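Local coordinates for protein probable L,D-transpeptidase 3 (Mycobacterium tuberculosis, PDB 6D4K) that probably acts as an L,D-transpeptidase in cell-wall biogenesis, perhaps attaching proteins to peptidoglycan, and is acylated by the beta-lactam faropenem, at residues 126-139 with 151-163. Numbering follows the deposited sequence. Where two conformers were deposited one is given.
Sequences HTFTVSIDGVEEGP and HFGEDGVMPASMG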
ATOM      1  N   HIS A 126     -18.530  -2.235   1.599  1.00 40.80           N
ATOM      2  CA  HIS A 126     -18.020  -1.443   2.720  1.00 40.25           C
ATOM      3  C   HIS A 126     -17.204  -2.313   3.670  1.00 37.41           C
ATOM      4  O   HIS A 126     -17.373  -2.275   4.891  1.00 36.98           O
ATOM      5  CB  HIS A 126     -19.132  -0.696   3.462  1.00 41.98           C
ATOM      6  CG  HIS A 126     -20.230  -0.209   2.573  1.00 42.73           C
ATOM      7  ND1 HIS A 126     -20.035   0.758   1.612  1.00 44.20           N
ATOM      8  CD2 HIS A 126     -21.537  -0.554   2.501  1.00 43.90           C
ATOM      9  CE1 HIS A 126     -21.175   0.989   0.985  1.00 45.30           C
ATOM     10  NE2 HIS A 126     -22.102   0.205   1.505  1.00 46.02           N
ATOM     11  N   THR A 127     -16.316  -3.116   3.094  1.00 35.97           N
ATOM     12  CA  THR A 127     -15.514  -4.049   3.866  1.00 33.49           C
ATOM     13  C   THR A 127     -14.057  -3.986   3.439  1.00 29.44           C
ATOM     14  O   THR A 127     -13.728  -3.646   2.300  1.00 32.24           O
ATOM     15  CB  THR A 127     -16.010  -5.493   3.707  1.00 34.45           C
ATOM     16  OG1 THR A 127     -15.923  -5.878   2.332  1.00 37.22           O
ATOM     17  CG2 THR A 127     -17.453  -5.635   4.194  1.00 36.36           C
ATOM     18  N   PHE A 128     -13.188  -4.324   4.381  1.00 27.03           N
ATOM     19  CA  PHE A 128     -11.771  -4.513   4.118  1.00 25.21           C
ATOM     20  C   PHE A 128     -11.440  -5.897   4.645  1.00 25.59           C
ATOM     21  O   PHE A 128     -11.567  -6.146   5.845  1.00 26.85           O
ATOM     22  CB  PHE A 128     -10.947  -3.437   4.834  1.00 25.04           C
ATOM     23  CG  PHE A 128      -9.486  -3.429   4.477  1.00 22.04           C
ATOM     24  CD1 PHE A 128      -9.077  -3.095   3.198  1.00 22.24           C
ATOM     25  CD2 PHE A 128      -8.520  -3.699   5.434  1.00 21.30           C
ATOM     26  CE1 PHE A 128      -7.740  -3.060   2.868  1.00 22.62           C
ATOM     27  CE2 PHE A 128      -7.173  -3.658   5.113  1.00 19.90           C
ATOM     28  CZ  PHE A 128      -6.784  -3.341   3.824  1.00 20.95           C
ATOM     29  N   THR A 129     -11.051  -6.800   3.751  1.00 25.30           N
ATOM     30  CA  THR A 129     -10.823  -8.197   4.096  1.00 26.45           C
ATOM     31  C   THR A 129      -9.327  -8.458   4.123  1.00 24.07           C
ATOM     32  O   THR A 129      -8.641  -8.248   3.119  1.00 23.81           O
ATOM     33  CB  THR A 129     -11.500  -9.116   3.080  1.00 28.84           C
ATOM     34  OG1 THR A 129     -12.898  -8.801   3.002  1.00 30.37           O
ATOM     35  CG2 THR A 129     -11.315 -10.580   3.480  1.00 30.54           C
ATOM     36  N   VAL A 130      -8.825  -8.929   5.262  1.00 21.75           N
ATOM     37  CA  VAL A 130      -7.401  -9.188   5.429  1.00 22.23           C
ATOM     38  C   VAL A 130      -7.177 -10.689   5.452  1.00 20.20           C
ATOM     39  O   VAL A 130      -7.868 -11.422   6.168  1.00 22.18           O
ATOM     40  CB  VAL A 130      -6.843  -8.528   6.706  1.00 22.82           C
ATOM     41  CG1 VAL A 130      -5.357  -8.828   6.853  1.00 23.88           C
ATOM     42  CG2 VAL A 130      -7.092  -7.040   6.687  1.00 23.56           C
ATOM     43  N   SER A 131      -6.191 -11.143   4.695  1.00 22.08           N
ATOM     44  CA  SER A 131      -5.761 -12.527   4.755  1.00 20.94           C
ATOM     45  C   SER A 131      -4.259 -12.583   4.983  1.00 19.06           C
ATOM     46  O   SER A 131      -3.505 -11.698   4.553  1.00 19.50           O
ATOM     47  CB  SER A 131      -6.126 -13.295   3.482  1.00 23.64           C
ATOM     48  OG  SER A 131      -5.532 -12.698   2.352  1.00 25.69           O
ATOM     49  N   ILE A 132      -3.835 -13.638   5.666  1.00 18.10           N
ATOM     50  CA  ILE A 132      -2.435 -13.899   5.944  1.00 16.94           C
ATOM     51  C   ILE A 132      -2.123 -15.264   5.340  1.00 18.87           C
ATOM     52  O   ILE A 132      -2.691 -16.286   5.758  1.00 19.21           O
ATOM     53  CB  ILE A 132      -2.131 -13.850   7.453  1.00 17.94           C
ATOM     54  CG1 ILE A 132      -2.514 -12.478   8.021  1.00 20.71           C
ATOM     55  CG2 ILE A 132      -0.662 -14.128   7.712  1.00 19.97           C
ATOM     56  CD1 ILE A 132      -2.269 -12.327   9.505  1.00 25.11           C
ATOM     57  N   ASP A 133      -1.269 -15.275   4.314  1.00 19.21           N
ATOM     58  CA  ASP A 133      -0.953 -16.493   3.571  1.00 19.68           C
ATOM     59  C   ASP A 133      -2.220 -17.208   3.107  1.00 18.95           C
ATOM     60  O   ASP A 133      -2.334 -18.435   3.185  1.00 20.81           O
ATOM     61  CB  ASP A 133      -0.022 -17.407   4.367  1.00 20.88           C
ATOM     62  CG  ASP A 133       1.317 -16.744   4.671  1.00 21.52           C
ATOM     63  OD1 ASP A 133       1.915 -16.151   3.750  1.00 21.08           O
ATOM     64  OD2 ASP A 133       1.764 -16.811   5.836  1.00 23.13           O
ATOM     65  N   GLY A 134      -3.198 -16.426   2.640  1.00 20.81           N
ATOM     66  CA  GLY A 134      -4.414 -16.971   2.069  1.00 22.62           C
ATOM     67  C   GLY A 134      -5.534 -17.216   3.057  1.00 21.37           C
ATOM     68  O   GLY A 134      -6.668 -17.485   2.630  1.00 24.24           O
ATOM     69  N   VAL A 135      -5.254 -17.139   4.356  1.00 20.03           N
ATOM     70  CA  VAL A 135      -6.227 -17.428   5.404  1.00 20.29           C
ATOM     71  C   VAL A 135      -6.743 -16.108   5.957  1.00 21.10           C
ATOM     72  O   VAL A 135      -5.979 -15.319   6.526  1.00 22.15           O
ATOM     73  CB  VAL A 135      -5.599 -18.275   6.520  1.00 19.40           C
ATOM     74  CG1 VAL A 135      -6.620 -18.531   7.607  1.00 21.36           C
ATOM     75  CG2 VAL A 135      -5.060 -19.598   5.949  1.00 20.82           C
ATOM     76  N   GLU A 136      -8.035 -15.865   5.801  1.00 22.32           N
ATOM     77  CA  GLU A 136      -8.624 -14.642   6.325  1.00 23.54           C
ATOM     78  C   GLU A 136      -8.546 -14.636   7.847  1.00 23.44           C
ATOM     79  O   GLU A 136      -8.868 -15.633   8.498  1.00 23.94           O
ATOM     80  CB  GLU A 136     -10.082 -14.543   5.877  1.00 27.87           C
ATOM     81  CG  GLU A 136     -10.266 -14.280   4.390  1.00 34.69           C
ATOM     82  CD  GLU A 136      -9.982 -15.492   3.518  1.00 42.00           C
ATOM     83  OE1 GLU A 136      -9.989 -16.630   4.037  1.00 40.02           O
ATOM     84  OE2 GLU A 136      -9.750 -15.300   2.306  1.00 49.35           O
ATOM     85  N   GLU A 137      -8.103 -13.511   8.415  1.00 23.50           N
ATOM     86  CA  GLU A 137      -7.913 -13.403   9.853  0.58 24.61           C
ATOM     87  C   GLU A 137      -8.025 -11.946  10.280  1.00 24.68           C
ATOM     88  O   GLU A 137      -7.687 -11.031   9.530  1.00 25.70           O
ATOM     89  CB  GLU A 137      -6.551 -13.970  10.270  0.58 25.03           C
ATOM     90  CG  GLU A 137      -6.371 -14.082  11.766  0.58 24.53           C
ATOM     91  CD  GLU A 137      -4.950 -14.411  12.163  0.58 27.53           C
ATOM     92  OE1 GLU A 137      -4.096 -14.570  11.266  0.58 28.29           O
ATOM     93  OE2 GLU A 137      -4.686 -14.506  13.378  0.58 30.35           O
ATOM     94  N   GLY A 138      -8.502 -11.745  11.507  1.00 27.55           N
ATOM     95  CA  GLY A 138      -8.602 -10.428  12.096  1.00 27.57           C
ATOM     96  C   GLY A 138      -8.368 -10.488  13.594  1.00 30.22           C
ATOM     97  O   GLY A 138      -8.045 -11.543  14.147  1.00 32.81           O
ATOM     98  N   PRO A 139      -8.531  -9.361  14.283  1.00 29.60           N
ATOM     99  CA  PRO A 139      -8.296  -9.336  15.734  1.00 33.40           C
ATOM    100  C   PRO A 139      -9.419 -10.028  16.486  1.00 42.21           C
ATOM    101  O   PRO A 139     -10.514 -10.225  15.943  1.00 39.51           O
ATOM    102  CB  PRO A 139      -8.274  -7.835  16.057  1.00 32.47           C
ATOM    103  CG  PRO A 139      -9.136  -7.220  14.999  1.00 32.10           C
ATOM    104  CD  PRO A 139      -8.919  -8.040  13.758  1.00 30.33           C
ATOM    105  N   HIS A 151     -20.345  -5.805  13.108  1.00 40.78           N
ATOM    106  CA  HIS A 151     -19.245  -6.746  12.943  1.00 43.36           C
ATOM    107  C   HIS A 151     -19.782  -8.013  12.299  1.00 39.97           C
ATOM    108  O   HIS A 151     -20.909  -8.434  12.573  1.00 38.47           O
ATOM    109  CB  HIS A 151     -18.460  -7.033  14.233  1.00 48.47           C
ATOM    110  CG  HIS A 151     -19.313  -7.420  15.394  1.00 52.88           C
ATOM    111  ND1 HIS A 151     -20.106  -6.515  16.065  1.00 56.15           N
ATOM    112  CD2 HIS A 151     -19.488  -8.609  16.015  1.00 55.38           C
ATOM    113  CE1 HIS A 151     -20.738  -7.132  17.048  1.00 57.19           C
ATOM    114  NE2 HIS A 151     -20.383  -8.404  17.037  1.00 57.09           N
ATOM    115  N   PHE A 152     -18.965  -8.606  11.435  1.00 40.22           N
ATOM    116  CA  PHE A 152     -19.470  -9.551  10.452  1.00 42.90           C
ATOM    117  C   PHE A 152     -19.428 -11.001  10.908  1.00 47.68           C
ATOM    118  O   PHE A 152     -20.219 -11.814  10.418  1.00 49.65           O
ATOM    119  CB  PHE A 152     -18.724  -9.368   9.129  1.00 41.41           C
ATOM    120  CG  PHE A 152     -19.134  -8.135   8.384  1.00 42.70           C
ATOM    121  CD1 PHE A 152     -20.383  -8.051   7.793  1.00 44.16           C
ATOM    122  CD2 PHE A 152     -18.289  -7.047   8.294  1.00 41.92           C
ATOM    123  CE1 PHE A 152     -20.771  -6.908   7.111  1.00 45.05           C
ATOM    124  CE2 PHE A 152     -18.674  -5.908   7.609  1.00 43.53           C
ATOM    125  CZ  PHE A 152     -19.913  -5.835   7.025  1.00 44.92           C
ATOM    126  N   GLY A 153     -18.542 -11.350  11.835  1.00 50.43           N
ATOM    127  CA  GLY A 153     -18.440 -12.730  12.255  1.00 52.48           C
ATOM    128  C   GLY A 153     -17.769 -13.655  11.267  1.00 52.74           C
ATOM    129  O   GLY A 153     -17.604 -14.840  11.574  1.00 54.84           O
ATOM    130  N   GLU A 154     -17.391 -13.162  10.090  1.00 50.07           N
ATOM    131  CA  GLU A 154     -16.564 -13.906   9.150  1.00 46.62           C
ATOM    132  C   GLU A 154     -15.120 -13.460   9.331  1.00 44.43           C
ATOM    133  O   GLU A 154     -14.841 -12.257   9.373  1.00 41.60           O
ATOM    134  CB  GLU A 154     -17.016 -13.643   7.713  1.00 47.17           C
ATOM    135  N   ASP A 155     -14.214 -14.434   9.440  1.00 43.76           N
ATOM    136  CA  ASP A 155     -12.814 -14.157   9.750  1.00 44.10           C
ATOM    137  C   ASP A 155     -12.228 -13.137   8.785  1.00 36.82           C
ATOM    138  O   ASP A 155     -12.407 -13.240   7.569  1.00 36.89           O
ATOM    139  CB  ASP A 155     -12.003 -15.451   9.658  1.00 47.62           C
ATOM    140  CG  ASP A 155     -12.456 -16.495  10.652  1.00 51.91           C
ATOM    141  OD1 ASP A 155     -13.237 -16.144  11.561  1.00 52.70           O
ATOM    142  OD2 ASP A 155     -12.027 -17.663  10.526  1.00 53.54           O
ATOM    143  N   GLY A 156     -11.541 -12.139   9.339  1.00 32.60           N
ATOM    144  CA  GLY A 156     -10.793 -11.193   8.541  1.00 28.35           C
ATOM    145  C   GLY A 156     -11.608 -10.157   7.808  1.00 25.75           C
ATOM    146  O   GLY A 156     -11.018  -9.278   7.169  1.00 24.63           O
ATOM    147  N   VAL A 157     -12.934 -10.220   7.867  1.00 26.98           N
ATOM    148  CA  VAL A 157     -13.770  -9.253   7.169  1.00 28.31           C
ATOM    149  C   VAL A 157     -14.020  -8.089   8.118  1.00 28.43           C
ATOM    150  O   VAL A 157     -14.744  -8.222   9.111  1.00 30.06           O
ATOM    151  CB  VAL A 157     -15.079  -9.879   6.673  1.00 29.61           C
ATOM    152  CG1 VAL A 157     -15.922  -8.830   5.950  1.00 30.98           C
ATOM    153  CG2 VAL A 157     -14.789 -11.058   5.748  1.00 29.85           C
ATOM    154  N   MET A 158     -13.413  -6.946   7.812  1.00 27.43           N
ATOM    155  CA  MET A 158     -13.502  -5.749   8.627  1.00 25.84           C
ATOM    156  C   MET A 158     -14.464  -4.760   8.001  1.00 29.86           C
ATOM    157  O   MET A 158     -14.460  -4.559   6.779  1.00 30.55           O
ATOM    158  CB  MET A 158     -12.142  -5.062   8.738  1.00 24.42           C
ATOM    159  CG  MET A 158     -11.029  -5.921   9.292  1.00 25.83           C
ATOM    160  SD  MET A 158      -9.471  -5.025   9.261  1.00 25.90           S
ATOM    161  CE  MET A 158      -8.407  -6.061  10.268  1.00 23.84           C
ATOM    162  N   PRO A 159     -15.304  -4.129   8.804  1.00 30.16           N
ATOM    163  CA  PRO A 159     -16.183  -3.098   8.249  1.00 30.46           C
ATOM    164  C   PRO A 159     -15.402  -1.804   8.040  1.00 29.89           C
ATOM    165  O   PRO A 159     -14.514  -1.447   8.823  1.00 32.71           O
ATOM    166  CB  PRO A 159     -17.324  -3.003   9.275  1.00 32.73           C
ATOM    167  CG  PRO A 159     -17.223  -4.378  10.039  1.00 33.17           C
ATOM    168  CD  PRO A 159     -15.741  -4.566  10.134  1.00 32.33           C
ATOM    169  N   ALA A 160     -15.669  -1.169   6.908  1.00 29.37           N
ATOM    170  CA  ALA A 160     -14.819  -0.121   6.382  1.00 29.12           C
ATOM    171  C   ALA A 160     -15.711   0.940   5.768  1.00 31.41           C
ATOM    172  O   ALA A 160     -16.917   0.745   5.578  1.00 35.14           O
ATOM    173  CB  ALA A 160     -13.851  -0.664   5.321  1.00 30.38           C
ATOM    174  N   SER A 161     -15.106   2.080   5.467  1.00 33.42           N
ATOM    175  CA  SER A 161     -15.791   3.159   4.776  1.00 34.60           C
ATOM    176  C   SER A 161     -14.803   3.738   3.783  1.00 32.99           C
ATOM    177  O   SER A 161     -13.723   4.190   4.175  1.00 33.58           O
ATOM    178  CB  SER A 161     -16.267   4.230   5.762  1.00 35.09           C
ATOM    179  OG  SER A 161     -17.113   5.165   5.126  1.00 37.06           O
ATOM    180  N   MET A 162     -15.149   3.679   2.507  1.00 35.47           N
ATOM    181  CA  MET A 162     -14.321   4.219   1.449  1.00 36.48           C
ATOM    182  C   MET A 162     -14.794   5.634   1.108  1.00 39.45           C
ATOM    183  O   MET A 162     -15.568   6.253   1.849  1.00 39.77           O
ATOM    184  CB  MET A 162     -14.315   3.254   0.261  1.00 36.17           C
ATOM    185  CG  MET A 162     -13.199   2.209   0.310  1.00 35.65           C
ATOM    186  SD  MET A 162     -13.213   1.091   1.739  1.00 36.94           S
ATOM    187  CE  MET A 162     -14.740   0.195   1.475  1.00 36.52           C
ATOM    188  N   GLY A 163     -14.332   6.160  -0.022  1.00 40.04           N
ATOM    189  CA  GLY A 163     -14.594   7.550  -0.340  1.00 41.30           C
ATOM    190  C   GLY A 163     -16.032   7.799  -0.755  1.00 44.53           C
ATOM    191  O   GLY A 163     -16.675   6.973  -1.403  1.00 44.97           O
TER
HETATM  192  O   HOH W   1      -8.841 -17.081  10.740  1.00 45.71           O
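Met-158 O takes a hydrogen bond from the amide of Phe-128 (N to O 2.7 Å) and a CA-H...O contact from Thr-127 CA. Met-158 N returns a hydrogen bond to Phe-128 O, which makes these two residues the hydrogen-bonded pair of an antiparallel strand pairing; Thr-127 with Pro-159 and Thr-129 with Val-157 are the non-hydrogen-bonded pairs beside it. Backbone hydrogen bonds from Val-130 N to Gly-156 O and from Ala-160 N to His-126 O extend the pairing at its two ends. On the face that carries Phe-128 and Met-158, the two side chains lie side by side, the sulfur near the plane of the ring at its edge (Phe-128 CD2 to Met-158 SD 4.2 Å). Beyond CG the methionine runs extended (chi2 176°, chi3 168°), carrying CE to Val-130 CG2 (3.9 Å) and to Pro-139 CD (4.0 Å). Helix 241-250 adjoins this face, with Trp-246 against Val-130 and Tyr-247 edge-to-face with Phe-128. On the other face, chi1 of 61° puts Thr-127 CG2 beside its own backbone N, where it meets Val-157 CG1 and lies 3.6 Å from Phe-152 CE2; Thr-127 OG1 is hydrogen-bonded to Gln-125 OE1. Gly-156, at positive phi in the type II turn 154-157, brings its CA to 3.3 Å from Glu-137 O in a CA-H...O contact. Nearby, a water donates to both Glu-136 O and Asp-155 OD2. Met-162 packs its CE onto His-126 CA; its side chain lies about 8 Å from that of Cys-236, the residue acylated by faropenem. The pairing thus joins the hairpin 127-136, turned by a type I' turn, to strand 157-159 within the mixed beta-sheet of the YkuD-type L,D-transpeptidase catalytic domain.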